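Local coordinates for putative uncharacterized protein (Toxoplasma gondii, PDB 4FBD), which is of unknown function, a conserved hypothetical protein of the DUF3228 family that forms a two-chain assembly in the crystal, at residues L195-A198 and P199-L203; A224-A227 and Y228-H232. All blocks are in the same frame, centred on the assembly; numbering follows the deposited sequence.

Contact 1: L195-A198 and P199-L203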
ATOM      1  N   LEU A 195       0.861 -17.064   6.353  1.00 39.52           N
ATOM      2  CA  LEU A 195       1.406 -16.007   5.548  1.00 40.98           C
ATOM      3  C   LEU A 195       0.679 -14.709   5.948  1.00 40.67           C
ATOM      4  O   LEU A 195      -0.560 -14.686   6.046  1.00 43.37           O
ATOM      5  CB  LEU A 195       1.215 -16.352   4.087  1.00 43.98           C
ATOM      6  CG  LEU A 195       2.489 -16.299   3.266  1.00 48.91           C
ATOM      7  CD1 LEU A 195       3.567 -17.183   3.951  1.00 50.25           C
ATOM      8  CD2 LEU A 195       2.206 -16.764   1.848  1.00 47.80           C
ATOM      9  N   PRO A 196       1.441 -13.631   6.210  1.00 38.70           N
ATOM     10  CA  PRO A 196       0.816 -12.383   6.606  1.00 41.58           C
ATOM     11  C   PRO A 196      -0.059 -11.799   5.529  1.00 41.69           C
ATOM     12  O   PRO A 196       0.275 -11.888   4.360  1.00 42.78           O
ATOM     13  CB  PRO A 196       2.007 -11.458   6.862  1.00 40.84           C
ATOM     14  CG  PRO A 196       3.086 -12.019   6.042  1.00 39.02           C
ATOM     15  CD  PRO A 196       2.896 -13.478   6.060  1.00 38.04           C
ATOM     16  N   MET A 197      -1.176 -11.206   5.911  1.00 44.47           N
ATOM     17  CA  MET A 197      -2.035 -10.581   4.925  1.00 47.70           C
ATOM     18  C   MET A 197      -1.245  -9.385   4.389  1.00 46.70           C
ATOM     19  O   MET A 197      -0.251  -8.974   4.997  1.00 46.39           O
ATOM     20  CB  MET A 197      -3.370 -10.138   5.533  1.00 51.19           C
ATOM     21  CG  MET A 197      -3.303  -8.941   6.457  1.00 59.67           C
ATOM     22  SD  MET A 197      -4.846  -8.630   7.407  1.00 71.91           S
ATOM     23  CE  MET A 197      -4.838 -10.031   8.528  1.00 69.88           C
ATOM     24  N   ALA A 198      -1.693  -8.841   3.261  1.00 46.23           N
ATOM     25  CA  ALA A 198      -1.044  -7.723   2.644  1.00 45.80           C
ATOM     26  C   ALA A 198      -1.128  -6.527   3.568  1.00 47.81           C
ATOM     27  O   ALA A 198      -2.110  -6.343   4.249  1.00 49.76           O
ATOM     28  CB  ALA A 198      -1.697  -7.398   1.312  1.00 46.54           C
ATOM     29  N   PRO A 199      -0.091  -5.684   3.562  1.00 37.17           N
ATOM     30  CA  PRO A 199      -0.086  -4.464   4.385  1.00 37.85           C
ATOM     31  C   PRO A 199      -1.332  -3.607   4.177  1.00 39.44           C
ATOM     32  O   PRO A 199      -1.885  -3.111   5.128  1.00 39.15           O
ATOM     33  CB  PRO A 199       1.166  -3.720   3.885  1.00 36.61           C
ATOM     34  CG  PRO A 199       2.081  -4.823   3.451  1.00 34.66           C
ATOM     35  CD  PRO A 199       1.164  -5.828   2.796  1.00 33.97           C
ATOM     36  N   ILE A 200      -1.768  -3.461   2.935  1.00 39.79           N
ATOM     37  CA  ILE A 200      -2.925  -2.642   2.636  1.00 42.82           C
ATOM     38  C   ILE A 200      -4.175  -3.258   3.239  1.00 44.88           C
ATOM     39  O   ILE A 200      -5.045  -2.548   3.726  1.00 48.43           O
ATOM     40  CB  ILE A 200      -3.082  -2.403   1.108  1.00 42.91           C
ATOM     41  CG1 ILE A 200      -4.189  -1.388   0.825  1.00 49.21           C
ATOM     42  CG2 ILE A 200      -3.367  -3.707   0.357  1.00 44.38           C
ATOM     43  CD1 ILE A 200      -3.885   0.017   1.312  1.00 50.75           C
ATOM     44  N   THR A 201      -4.253  -4.576   3.247  1.00 45.45           N
ATOM     45  CA  THR A 201      -5.428  -5.238   3.793  1.00 47.57           C
ATOM     46  C   THR A 201      -5.512  -4.861   5.253  1.00 50.10           C
ATOM     47  O   THR A 201      -6.591  -4.585   5.753  1.00 51.49           O
ATOM     48  CB  THR A 201      -5.361  -6.777   3.625  1.00 47.63           C
ATOM     49  OG1 THR A 201      -5.109  -7.107   2.251  1.00 47.48           O
ATOM     50  CG2 THR A 201      -6.662  -7.455   4.063  1.00 45.91           C
ATOM     51  N   MET A 202      -4.366  -4.812   5.936  1.00 50.44           N
ATOM     52  CA  MET A 202      -4.354  -4.445   7.363  1.00 53.35           C
ATOM     53  C   MET A 202      -4.850  -3.018   7.580  1.00 54.99           C
ATOM     54  O   MET A 202      -5.601  -2.759   8.526  1.00 56.80           O
ATOM     55  CB  MET A 202      -2.966  -4.594   7.975  1.00 53.39           C
ATOM     56  CG  MET A 202      -2.446  -6.037   8.007  1.00 57.55           C
ATOM     57  SD  MET A 202      -0.884  -6.176   8.916  1.00 63.01           S
ATOM     58  CE  MET A 202      -1.363  -5.307  10.419  1.00 57.55           C
ATOM     59  N   LEU A 203      -4.432  -2.104   6.702  1.00 54.99           N
ATOM     60  CA  LEU A 203      -4.876  -0.705   6.776  1.00 58.18           C
ATOM     61  C   LEU A 203      -6.381  -0.585   6.517  1.00 61.40           C
ATOM     62  O   LEU A 203      -7.084   0.046   7.296  1.00 64.04           O
ATOM     63  CB  LEU A 203      -4.119   0.175   5.785  1.00 57.04           C
ATOM     64  CG  LEU A 203      -2.598   0.200   5.977  1.00 55.89           C
ATOM     65  CD1 LEU A 203      -1.962   1.051   4.899  1.00 54.89           C
ATOM     66  CD2 LEU A 203      -2.215   0.710   7.366  1.00 55.87           C
TER

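Contact 2: A224-A227 and Y228-H232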
ATOM      1  N   ALA A 224       5.848  -6.727  10.178  1.00 40.73           N
ATOM      2  CA  ALA A 224       6.075  -8.116   9.784  1.00 41.16           C
ATOM      3  C   ALA A 224       5.501  -8.380   8.391  1.00 38.92           C
ATOM      4  O   ALA A 224       6.133  -9.027   7.529  1.00 39.41           O
ATOM      5  CB  ALA A 224       5.427  -9.066  10.803  1.00 42.25           C
ATOM      6  N   SER A 225       4.287  -7.905   8.178  1.00 37.77           N
ATOM      7  CA  SER A 225       3.644  -8.083   6.889  1.00 37.25           C
ATOM      8  C   SER A 225       4.456  -7.384   5.802  1.00 35.59           C
ATOM      9  O   SER A 225       4.798  -7.993   4.777  1.00 36.58           O
ATOM     10  CB  SER A 225       2.223  -7.591   6.933  1.00 38.02           C
ATOM     11  OG  SER A 225       1.724  -7.518   5.625  1.00 47.94           O
ATOM     12  N   VAL A 226       4.837  -6.135   6.036  1.00 35.97           N
ATOM     13  CA  VAL A 226       5.681  -5.421   5.069  1.00 33.77           C
ATOM     14  C   VAL A 226       6.987  -6.189   4.757  1.00 34.92           C
ATOM     15  O   VAL A 226       7.395  -6.288   3.595  1.00 33.00           O
ATOM     16  CB  VAL A 226       6.044  -4.062   5.572  1.00 34.90           C
ATOM     17  CG1 VAL A 226       7.203  -3.455   4.704  1.00 36.88           C
ATOM     18  CG2 VAL A 226       4.783  -3.168   5.596  1.00 33.87           C
ATOM     19  N   ALA A 227       7.650  -6.711   5.785  1.00 33.95           N
ATOM     20  CA  ALA A 227       8.907  -7.486   5.566  1.00 34.54           C
ATOM     21  C   ALA A 227       8.693  -8.635   4.604  1.00 32.59           C
ATOM     22  O   ALA A 227       9.539  -8.909   3.777  1.00 33.89           O
ATOM     23  CB  ALA A 227       9.442  -8.038   6.861  1.00 34.90           C
ATOM     24  N   TYR A 228       7.559  -9.305   4.709  1.00 31.02           N
ATOM     25  CA  TYR A 228       7.286 -10.410   3.799  1.00 31.53           C
ATOM     26  C   TYR A 228       7.025  -9.908   2.391  1.00 32.43           C
ATOM     27  O   TYR A 228       7.643 -10.392   1.440  1.00 34.16           O
ATOM     28  CB  TYR A 228       6.086 -11.276   4.240  1.00 30.08           C
ATOM     29  CG  TYR A 228       5.960 -12.509   3.353  1.00 32.10           C
ATOM     30  CD1 TYR A 228       6.692 -13.654   3.619  1.00 36.80           C
ATOM     31  CD2 TYR A 228       5.172 -12.511   2.248  1.00 30.72           C
ATOM     32  CE1 TYR A 228       6.617 -14.764   2.811  1.00 38.85           C
ATOM     33  CE2 TYR A 228       5.083 -13.644   1.421  1.00 40.32           C
ATOM     34  CZ  TYR A 228       5.814 -14.766   1.722  1.00 40.20           C
ATOM     35  OH  TYR A 228       5.778 -15.889   0.923  1.00 42.03           O
ATOM     36  N   TRP A 229       6.147  -8.909   2.274  1.00 31.94           N
ATOM     37  CA  TRP A 229       5.710  -8.425   0.975  1.00 33.63           C
ATOM     38  C   TRP A 229       6.714  -7.564   0.230  1.00 35.02           C
ATOM     39  O   TRP A 229       6.547  -7.347  -0.964  1.00 35.53           O
ATOM     40  CB  TRP A 229       4.273  -7.860   1.040  1.00 33.70           C
ATOM     41  CG  TRP A 229       3.324  -8.990   1.377  1.00 30.57           C
ATOM     42  CD1 TRP A 229       2.743  -9.233   2.571  1.00 34.16           C
ATOM     43  CD2 TRP A 229       2.929 -10.077   0.517  1.00 31.02           C
ATOM     44  NE1 TRP A 229       1.979 -10.386   2.515  1.00 33.03           N
ATOM     45  CE2 TRP A 229       2.087 -10.925   1.267  1.00 30.08           C
ATOM     46  CE3 TRP A 229       3.197 -10.406  -0.810  1.00 30.31           C
ATOM     47  CZ2 TRP A 229       1.505 -12.076   0.732  1.00 34.13           C
ATOM     48  CZ3 TRP A 229       2.637 -11.558  -1.340  1.00 34.10           C
ATOM     49  CH2 TRP A 229       1.782 -12.380  -0.563  1.00 36.17           C
ATOM     50  N   LYS A 230       7.799  -7.160   0.897  1.00 35.91           N
ATOM     51  CA  LYS A 230       8.853  -6.454   0.200  1.00 35.95           C
ATOM     52  C   LYS A 230       9.599  -7.407  -0.726  1.00 34.55           C
ATOM     53  O   LYS A 230      10.224  -6.950  -1.684  1.00 36.08           O
ATOM     54  CB  LYS A 230       9.939  -5.844   1.130  1.00 37.02           C
ATOM     55  CG  LYS A 230       9.441  -5.066   2.266  1.00 40.46           C
ATOM     56  CD  LYS A 230      10.333  -3.952   2.736  1.00 42.25           C
ATOM     57  CE  LYS A 230      11.782  -4.281   2.935  1.00 46.16           C
ATOM     58  NZ  LYS A 230      12.432  -3.118   3.716  1.00 45.32           N
ATOM     59  N   THR A 231       9.582  -8.710  -0.427  1.00 40.17           N
ATOM     60  CA  THR A 231      10.372  -9.659  -1.213  1.00 38.47           C
ATOM     61  C   THR A 231       9.564 -10.780  -1.937  1.00 36.29           C
ATOM     62  O   THR A 231      10.122 -11.763  -2.435  1.00 39.12           O
ATOM     63  CB  THR A 231      11.453 -10.261  -0.319  1.00 42.77           C
ATOM     64  OG1 THR A 231      10.835 -10.920   0.797  1.00 47.61           O
ATOM     65  CG2 THR A 231      12.411  -9.144   0.262  1.00 38.45           C
ATOM     66  N   HIS A 232       8.260 -10.609  -2.002  1.00 31.24           N
ATOM     67  CA  HIS A 232       7.366 -11.544  -2.645  1.00 30.85           C
ATOM     68  C   HIS A 232       6.235 -10.746  -3.209  1.00 29.22           C
ATOM     69  O   HIS A 232       5.846  -9.714  -2.636  1.00 30.75           O
ATOM     70  CB  HIS A 232       6.728 -12.499  -1.667  1.00 30.43           C
ATOM     71  CG  HIS A 232       7.696 -13.277  -0.859  1.00 31.61           C
ATOM     72  ND1 HIS A 232       8.201 -12.810   0.330  1.00 35.98           N
ATOM     73  CD2 HIS A 232       8.244 -14.498  -1.056  1.00 29.19           C
ATOM     74  CE1 HIS A 232       9.024 -13.711   0.835  1.00 40.93           C
ATOM     75  NE2 HIS A 232       9.058 -14.748   0.018  1.00 44.22           N
TER

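Contact 1: L195-A198 and P199-L203
M197, the residue after P196 in the loop that follows strand 181-189, meets M202 through its CG, which lies 3.4 Å from M202 CG, the two side chains running at about a right angle to each other. The CB bond of M197 points toward the start of helix 199-204. With CG set between the backbone N and the carbonyl carbon (chi1 72°), the thioether is carried alongside the first turn. There M197 SD passes 3.6 Å from M202 CG, and the same M197 SD is 4.0 Å from T201 CG2, the threonine methyl. A198 comes next, immediately before the helix. A198 O accepts the N-H of M202 at 3.2 Å and receives a second, weak bond from the N-H of T201. The methyl A198 CB packs 3.6 Å from T201 OG1, and more loosely, at 4.2 Å, A198 CB touches I200 CG2. P199 then turns its ring to Y222 and S225 of helix 219-229, and across the subunit boundary to Y120 of the second subunit. This is the N-terminus of a helix: A198 occupies the N-cap position, its oxygen taking the i to i+4 bond that starts helix 199-204, and P199 sits in the first turn, where proline is well tolerated because no backbone N-H is needed there.

Contact 2: A224-A227 and Y228-H232
W229 reaches back along helix 219-229 to S225, its CD1 lying 3.3 Å from S225 O and 3.6 Å from S225 OG. CG stands anti to the carbonyl carbon (chi1 -65°), which lays the indole against the turn that holds S225. From there W229 NE1 reaches out to the loop oxygen P196 O, and the serine hydroxyl bonds to M197 O in the same loop. The indole also has one face over which Y228 CD2 sits, 3.6 Å above the plane, while the indole CD2 lies at the edge of the tyrosine ring. One face of the Y228 ring is covered by H232, whose ND1 stands 3.3 Å above its centre; the phenol OH goes on to E191. These side chains gather where the helix gives way to strand 232-235. The i to i+4 bonds Y228 N to A224 O and W229 N to S225 O continue the helix; further along, Y228 O takes the N-H of T231 from one side of its carbonyl plane and H232 ND1 from the other. The bond from H232 ND1 to Y228 O is short, 2.7 Å, and almost perfectly straight (178°), with the oxygen in the imidazole plane, so it fixes the rotation of the ring that lies against Y228. On another side of the helix V226 CG1 lies across the lysine chain, 3.7 Å from K230 CD, and K230 NZ forms a salt bridge with E243 of the second subunit.

Contact 1 begins a helix and contact 2 lies toward the far end of one: the first leads from loop into helix 199-204, the second from helix 219-229 toward strand 232-235. Contact 1 lies at the surface and relies on methionine and methyl packing beside one backbone acceptor; contact 2 is partly buried, with a cluster of aromatic rings and more hydrogen bonds. Their centres are 9 Å apart, and they meet directly, the loop's backbone oxygens supplying acceptors for side chains of the second helix while P196 CG rests on Y228 CB at 3.6 Å. Both reach the second subunit, contact 1 through packing of P199, I200 and L203, contact 2 through packing and the charged end of K230.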